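Local coordinates for SusD superfamily protein (Bacteroides thetaiotaomicron VPI-5482, PDB 3HDX), which probably binds polysaccharides at the outer membrane as a SusD-family lipoprotein that serves carbohydrate uptake, at residues A[34-46]-A[421-434]. Residues are numbered along the deposited sequence; the frame is centred on the assembly and turned at random.
Sequences THWICGDLRKGDF and RRELMGEGWRWYDL. With EDO (1,2-ethanediol), chain H; EDO (1,2-ethanediol), chain E.
Asp40 reaches from helix 34-41 into the glycine-rich loop between helices 409-423 and 430-441, where its two carboxylate oxygens hold separate backbone amides. OD2 accepts from Gly428 N at 2.8 Å, met from above the carboxylate plane, and Gly426 N gives OD1 a weak, bent bond. A water lies 2.7 Å from Asp40 OD1 and accepts from Trp429 N. Next door, Gly39 O receives an almost straight bond, 177° at the hydrogen, from Trp431 N in the first turn of helix 430-441. With no side chain on either Gly39 or Gly428, their CA atoms approach to 4.0 Å.

Aromatic rings carry the next layer. The guanidinium of Arg42 stacks flat on Trp431, centres 4.3 Å apart; the Arg42 side chain, CG anti to the backbone N (chi1 -168°) and extended to NE, lays CD over the five-membered ring in a CH-pi contact, and Asn60 takes up the polar end. Gly428 CA makes another over one face of His35, 4.1 Å from the ring centroid.

Beyond Gly44, Arg421 grips Asp45 side-on, NE to OD2 at 3.0 Å and NH2 to OD1 at 2.8 Å, while Arg430 NE makes a long salt bridge to Asp45 OD2, well out of the guanidinium plane. In this helix-rich SusD-family fold, the buried junction joins helix 34-41 and its following loop to 421-434, with Asp40 holding the type II turn Leu424 to Glu427.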
loop_
_atom_site.group_PDB
_atom_site.type_symbol
_atom_site.label_atom_id
_atom_site.label_comp_id
_atom_site.label_asym_id
_atom_site.label_seq_id
_atom_site.Cartn_x
_atom_site.Cartn_y
_atom_site.Cartn_z
ATOM N N THR A 34 -5.654 -3.397 -9.098
ATOM C CA THR A 34 -5.652 -1.993 -8.725
ATOM C C THR A 34 -4.369 -1.534 -8.045
ATOM O O THR A 34 -3.785 -0.535 -8.424
ATOM C CB THR A 34 -6.884 -1.647 -7.815
ATOM O OG1 THR A 34 -8.073 -1.669 -8.617
ATOM C CG2 THR A 34 -6.714 -0.290 -7.099
ATOM N N HIS A 35 -3.929 -2.281 -7.045
ATOM C CA HIS A 35 -2.781 -1.833 -6.253
ATOM C C HIS A 35 -1.539 -1.550 -7.104
ATOM O O HIS A 35 -0.900 -0.502 -6.974
ATOM C CB HIS A 35 -2.494 -2.857 -5.145
ATOM C CG HIS A 35 -1.444 -2.417 -4.158
ATOM N ND1 HIS A 35 -1.585 -1.315 -3.338
ATOM C CD2 HIS A 35 -0.258 -2.985 -3.829
ATOM C CE1 HIS A 35 -0.508 -1.215 -2.575
ATOM N NE2 HIS A 35 0.312 -2.214 -2.853
ATOM N N TRP A 36 -1.286 -2.455 -8.041
ATOM C CA TRP A 36 -0.115 -2.385 -8.918
ATOM C C TRP A 36 -0.355 -1.499 -10.114
ATOM O O TRP A 36 0.561 -0.808 -10.561
ATOM C CB TRP A 36 0.356 -3.802 -9.290
ATOM C CG TRP A 36 0.537 -4.600 -8.035
ATOM C CD1 TRP A 36 1.600 -4.576 -7.181
ATOM C CD2 TRP A 36 -0.455 -5.439 -7.427
ATOM N NE1 TRP A 36 1.344 -5.369 -6.087
ATOM C CE2 TRP A 36 0.089 -5.903 -6.209
ATOM C CE3 TRP A 36 -1.766 -5.839 -7.788
ATOM C CZ2 TRP A 36 -0.625 -6.751 -5.351
ATOM C CZ3 TRP A 36 -2.477 -6.674 -6.927
ATOM C CH2 TRP A 36 -1.908 -7.102 -5.710
ATOM N N ILE A 37 -1.579 -1.553 -10.659
ATOM C CA ILE A 37 -1.961 -0.722 -11.800
ATOM C C ILE A 37 -1.855 0.755 -11.413
ATOM O O ILE A 37 -1.225 1.565 -12.120
ATOM C CB ILE A 37 -3.419 -1.054 -12.265
ATOM C CG1 ILE A 37 -3.490 -2.447 -12.927
ATOM C CG2 ILE A 37 -3.969 0.056 -13.161
ATOM C CD1 ILE A 37 -2.728 -2.626 -14.173
ATOM N N CYS A 38 -2.406 1.092 -10.245
ATOM C CA CYS A 38 -2.399 2.475 -9.774
ATOM C C CYS A 38 -1.086 2.919 -9.146
ATOM O O CYS A 38 -0.789 4.129 -9.189
ATOM C CB CYS A 38 -3.563 2.730 -8.787
ATOM S SG CYS A 38 -5.180 2.449 -9.483
ATOM N N GLY A 39 -0.353 1.979 -8.532
ATOM C CA GLY A 39 0.848 2.284 -7.770
ATOM C C GLY A 39 2.195 2.051 -8.409
ATOM O O GLY A 39 3.136 2.743 -8.093
ATOM N N ASP A 40 2.300 1.028 -9.253
ATOM C CA ASP A 40 3.545 0.660 -9.917
ATOM C C ASP A 40 3.574 0.982 -11.406
ATOM O O ASP A 40 4.588 1.434 -11.929
ATOM C CB ASP A 40 3.845 -0.841 -9.773
ATOM C CG ASP A 40 4.376 -1.199 -8.427
ATOM O OD1 ASP A 40 5.486 -0.779 -8.081
ATOM O OD2 ASP A 40 3.697 -1.914 -7.703
ATOM N N LEU A 41 2.457 0.740 -12.093
ATOM C CA LEU A 41 2.460 0.832 -13.566
ATOM C C LEU A 41 2.440 2.255 -14.095
ATOM O O LEU A 41 3.132 2.572 -15.082
ATOM C CB LEU A 41 1.318 -0.017 -14.141
ATOM C CG LEU A 41 1.214 -0.144 -15.679
ATOM C CD1 LEU A 41 2.478 -0.790 -16.259
ATOM C CD2 LEU A 41 -0.038 -0.986 -15.986
ATOM N N ARG A 42 1.632 3.101 -13.467
ATOM C CA ARG A 42 1.412 4.502 -13.862
ATOM C C ARG A 42 2.707 5.313 -13.768
ATOM O O ARG A 42 3.238 5.538 -12.685
ATOM C CB ARG A 42 0.311 5.101 -13.007
ATOM C CG ARG A 42 -0.200 6.408 -13.480
ATOM C CD ARG A 42 -1.290 6.893 -12.594
ATOM N NE ARG A 42 -1.886 8.119 -13.101
ATOM C CZ ARG A 42 -2.696 8.897 -12.388
ATOM N NH1 ARG A 42 -3.069 8.540 -11.143
ATOM N NH2 ARG A 42 -3.144 10.027 -12.925
ATOM N N LYS A 43 3.205 5.742 -14.927
ATOM C CA LYS A 43 4.497 6.423 -15.063
ATOM C C LYS A 43 5.636 5.675 -14.336
ATOM O O LYS A 43 6.618 6.271 -13.881
ATOM C CB LYS A 43 4.404 7.888 -14.629
ATOM C CG LYS A 43 3.415 8.734 -15.424
ATOM C CD LYS A 43 3.726 8.794 -16.923
ATOM C CE LYS A 43 5.087 9.393 -17.225
ATOM N NZ LYS A 43 5.434 9.369 -18.685
ATOM N N GLY A 44 5.526 4.340 -14.339
ATOM C CA GLY A 44 6.437 3.505 -13.615
ATOM C C GLY A 44 7.618 3.041 -14.416
ATOM O O GLY A 44 7.905 3.556 -15.503
ATOM N N ASP A 45 8.285 2.030 -13.852
ATOM C CA ASP A 45 9.512 1.453 -14.436
ATOM C C ASP A 45 9.272 0.210 -15.219
ATOM O O ASP A 45 10.240 -0.366 -15.722
ATOM C CB ASP A 45 10.518 1.193 -13.323
ATOM C CG ASP A 45 10.959 2.501 -12.654
ATOM O OD1 ASP A 45 11.183 3.465 -13.407
ATOM O OD2 ASP A 45 11.082 2.539 -11.413
ATOM N N PHE A 46 7.996 -0.189 -15.345
ATOM C CA PHE A 46 7.620 -1.387 -16.102
ATOM C C PHE A 46 7.342 -1.070 -17.568
ATOM O O PHE A 46 6.538 -0.206 -17.914
ATOM C CB PHE A 46 6.435 -2.102 -15.470
ATOM C CG PHE A 46 6.741 -2.782 -14.188
ATOM C CD1 PHE A 46 6.624 -2.118 -12.989
ATOM C CD2 PHE A 46 7.147 -4.118 -14.167
ATOM C CE1 PHE A 46 6.914 -2.735 -11.788
ATOM C CE2 PHE A 46 7.430 -4.737 -12.971
ATOM C CZ PHE A 46 7.303 -4.037 -11.763
ATOM N N ARG A 421 12.597 3.577 -4.864
ATOM C CA ARG A 421 12.356 3.036 -6.208
ATOM C C ARG A 421 12.893 1.608 -6.280
ATOM O O ARG A 421 12.236 0.741 -6.815
ATOM C CB ARG A 421 13.030 3.907 -7.238
ATOM C CG ARG A 421 12.773 3.588 -8.708
ATOM C CD ARG A 421 13.562 4.572 -9.537
ATOM N NE ARG A 421 13.201 4.557 -10.967
ATOM C CZ ARG A 421 13.790 5.310 -11.882
ATOM N NH1 ARG A 421 14.770 6.148 -11.562
ATOM N NH2 ARG A 421 13.351 5.273 -13.146
ATOM N N ARG A 422 14.101 1.413 -5.762
ATOM C CA ARG A 422 14.702 0.100 -5.700
ATOM C C ARG A 422 14.048 -0.848 -4.684
ATOM O O ARG A 422 13.685 -1.980 -5.007
ATOM C CB ARG A 422 16.211 0.221 -5.428
ATOM C CG ARG A 422 16.975 0.842 -6.561
ATOM C CD ARG A 422 18.450 0.821 -6.331
ATOM N NE ARG A 422 18.855 1.817 -5.356
ATOM C CZ ARG A 422 19.290 3.054 -5.616
ATOM N NH1 ARG A 422 19.404 3.510 -6.852
ATOM N NH2 ARG A 422 19.630 3.837 -4.606
ATOM N N GLU A 423 13.918 -0.377 -3.458
ATOM C CA GLU A 423 13.459 -1.227 -2.376
ATOM C C GLU A 423 12.032 -1.652 -2.464
ATOM O O GLU A 423 11.735 -2.815 -2.217
ATOM C CB GLU A 423 13.712 -0.511 -1.026
ATOM C CG GLU A 423 13.361 -1.322 0.195
ATOM C CD GLU A 423 14.142 -2.647 0.311
ATOM O OE1 GLU A 423 15.267 -2.716 -0.222
ATOM O OE2 GLU A 423 13.624 -3.576 1.006
ATOM N N LEU A 424 11.169 -0.737 -2.878
ATOM C CA LEU A 424 9.738 -0.974 -2.878
ATOM C C LEU A 424 9.182 -1.313 -4.262
ATOM O O LEU A 424 7.948 -1.330 -4.472
ATOM C CB LEU A 424 9.012 0.240 -2.258
ATOM C CG LEU A 424 9.498 0.681 -0.862
ATOM C CD1 LEU A 424 8.890 2.033 -0.429
ATOM C CD2 LEU A 424 9.169 -0.401 0.174
HETATM N N MSE A 425 10.059 -1.639 -5.201
HETATM C CA MSE A 425 9.651 -1.978 -6.574
HETATM C C MSE A 425 8.628 -3.131 -6.545
HETATM O O MSE A 425 8.861 -4.158 -5.910
HETATM C CB MSE A 425 10.899 -2.348 -7.384
HETATM C CG MSE A 425 10.639 -2.564 -8.880
HETATM SE SE MSE A 425 12.284 -2.767 -9.865
HETATM C CE MSE A 425 12.956 -0.977 -9.911
ATOM N N GLY A 426 7.501 -2.925 -7.214
ATOM C CA GLY A 426 6.453 -3.908 -7.231
ATOM C C GLY A 426 5.523 -3.971 -6.018
ATOM O O GLY A 426 4.657 -4.876 -5.935
ATOM N N GLU A 427 5.670 -3.002 -5.097
ATOM C CA GLU A 427 4.846 -2.939 -3.883
ATOM C C GLU A 427 3.824 -1.800 -3.862
ATOM O O GLU A 427 3.266 -1.474 -2.806
ATOM C CB GLU A 427 5.730 -2.926 -2.652
ATOM C CG GLU A 427 6.608 -4.164 -2.531
ATOM C CD GLU A 427 7.557 -4.120 -1.381
ATOM O OE1 GLU A 427 7.178 -3.732 -0.230
ATOM O OE2 GLU A 427 8.738 -4.494 -1.598
ATOM N N GLY A 428 3.540 -1.226 -5.027
ATOM C CA GLY A 428 2.485 -0.221 -5.163
ATOM C C GLY A 428 2.811 1.173 -4.691
ATOM O O GLY A 428 1.899 1.970 -4.457
ATOM N N TRP A 429 4.103 1.512 -4.655
ATOM C CA TRP A 429 4.586 2.820 -4.161
ATOM C C TRP A 429 5.067 3.833 -5.177
ATOM O O TRP A 429 4.908 5.028 -4.949
ATOM C CB TRP A 429 5.717 2.618 -3.129
ATOM C CG TRP A 429 5.179 2.215 -1.804
ATOM C CD1 TRP A 429 5.280 1.019 -1.177
ATOM C CD2 TRP A 429 4.434 3.069 -0.947
ATOM N NE1 TRP A 429 4.602 1.046 0.035
ATOM C CE2 TRP A 429 4.057 2.292 0.200
ATOM C CE3 TRP A 429 3.989 4.406 -1.059
ATOM C CZ2 TRP A 429 3.249 2.805 1.211
ATOM C CZ3 TRP A 429 3.224 4.925 -0.030
ATOM C CH2 TRP A 429 2.852 4.125 1.082
ATOM N N ARG A 430 5.634 3.361 -6.286
ATOM C CA ARG A 430 6.354 4.247 -7.211
ATOM C C ARG A 430 5.588 5.496 -7.649
ATOM O O ARG A 430 6.110 6.592 -7.612
ATOM C CB ARG A 430 6.866 3.457 -8.403
ATOM C CG ARG A 430 7.631 4.214 -9.431
ATOM C CD ARG A 430 8.876 4.939 -8.922
ATOM N NE ARG A 430 9.556 5.559 -10.042
ATOM C CZ ARG A 430 10.492 6.511 -9.994
ATOM N NH1 ARG A 430 10.956 6.995 -8.855
ATOM N NH2 ARG A 430 10.993 6.966 -11.133
ATOM N N TRP A 431 4.367 5.321 -8.098
ATOM C CA TRP A 431 3.585 6.468 -8.603
ATOM C C TRP A 431 3.344 7.509 -7.493
ATOM O O TRP A 431 3.582 8.693 -7.685
ATOM C CB TRP A 431 2.250 6.004 -9.209
ATOM C CG TRP A 431 1.325 7.150 -9.410
ATOM C CD1 TRP A 431 0.225 7.423 -8.674
ATOM C CD2 TRP A 431 1.503 8.259 -10.309
ATOM N NE1 TRP A 431 -0.322 8.622 -9.070
ATOM C CE2 TRP A 431 0.444 9.158 -10.078
ATOM C CE3 TRP A 431 2.439 8.566 -11.279
ATOM C CZ2 TRP A 431 0.287 10.344 -10.811
ATOM C CZ3 TRP A 431 2.307 9.750 -12.008
ATOM C CH2 TRP A 431 1.233 10.625 -11.772
ATOM N N TYR A 432 2.886 7.059 -6.334
ATOM C CA TYR A 432 2.624 7.966 -5.220
ATOM C C TYR A 432 3.932 8.657 -4.768
ATOM O O TYR A 432 3.949 9.849 -4.482
ATOM C CB TYR A 432 1.950 7.235 -4.064
ATOM C CG TYR A 432 0.740 6.470 -4.478
ATOM C CD1 TYR A 432 -0.394 7.134 -4.942
ATOM C CD2 TYR A 432 0.754 5.073 -4.512
ATOM C CE1 TYR A 432 -1.492 6.427 -5.382
ATOM C CE2 TYR A 432 -0.345 4.348 -4.939
ATOM C CZ TYR A 432 -1.471 5.032 -5.387
ATOM O OH TYR A 432 -2.590 4.320 -5.783
ATOM N N ASP A 433 5.007 7.880 -4.727
ATOM C CA ASP A 433 6.331 8.386 -4.422
ATOM C C ASP A 433 6.774 9.439 -5.429
ATOM O O ASP A 433 7.362 10.459 -5.053
ATOM C CB ASP A 433 7.355 7.262 -4.392
ATOM C CG ASP A 433 7.231 6.368 -3.160
ATOM O OD1 ASP A 433 6.415 6.618 -2.250
ATOM O OD2 ASP A 433 7.997 5.387 -3.079
ATOM N N LEU A 434 6.451 9.246 -6.723
ATOM C CA LEU A 434 6.840 10.253 -7.741
ATOM C C LEU A 434 6.168 11.584 -7.459
ATOM O O LEU A 434 6.799 12.638 -7.633
ATOM C CB LEU A 434 6.473 9.758 -9.145
ATOM C CG LEU A 434 7.507 8.850 -9.806
ATOM C CD1 LEU A 434 6.898 8.211 -11.049
ATOM C CD2 LEU A 434 8.757 9.656 -10.181
HETATM C C1 EDO H . 9.703 2.061 -18.715
HETATM O O1 EDO H . 9.682 3.152 -17.797
HETATM C C2 EDO H . 9.331 2.599 -20.084
HETATM O O2 EDO H . 7.981 3.083 -20.007
HETATM C C1 EDO E . 12.904 10.094 -10.366
HETATM O O1 EDO E . 12.910 8.769 -9.799
HETATM C C2 EDO E . 13.247 10.042 -11.833
HETATM O O2 EDO E . 12.247 9.268 -12.499
HETATM O O HOH W 1 -2.234 1.725 -5.763
HETATM O O HOH W 2 3.212 -6.102 -3.948
HETATM O O HOH W 3 6.467 0.490 -5.971
HETATM O O HOH W 4 9.193 5.506 -13.006
HETATM O O HOH W 5 9.925 1.186 -8.688
#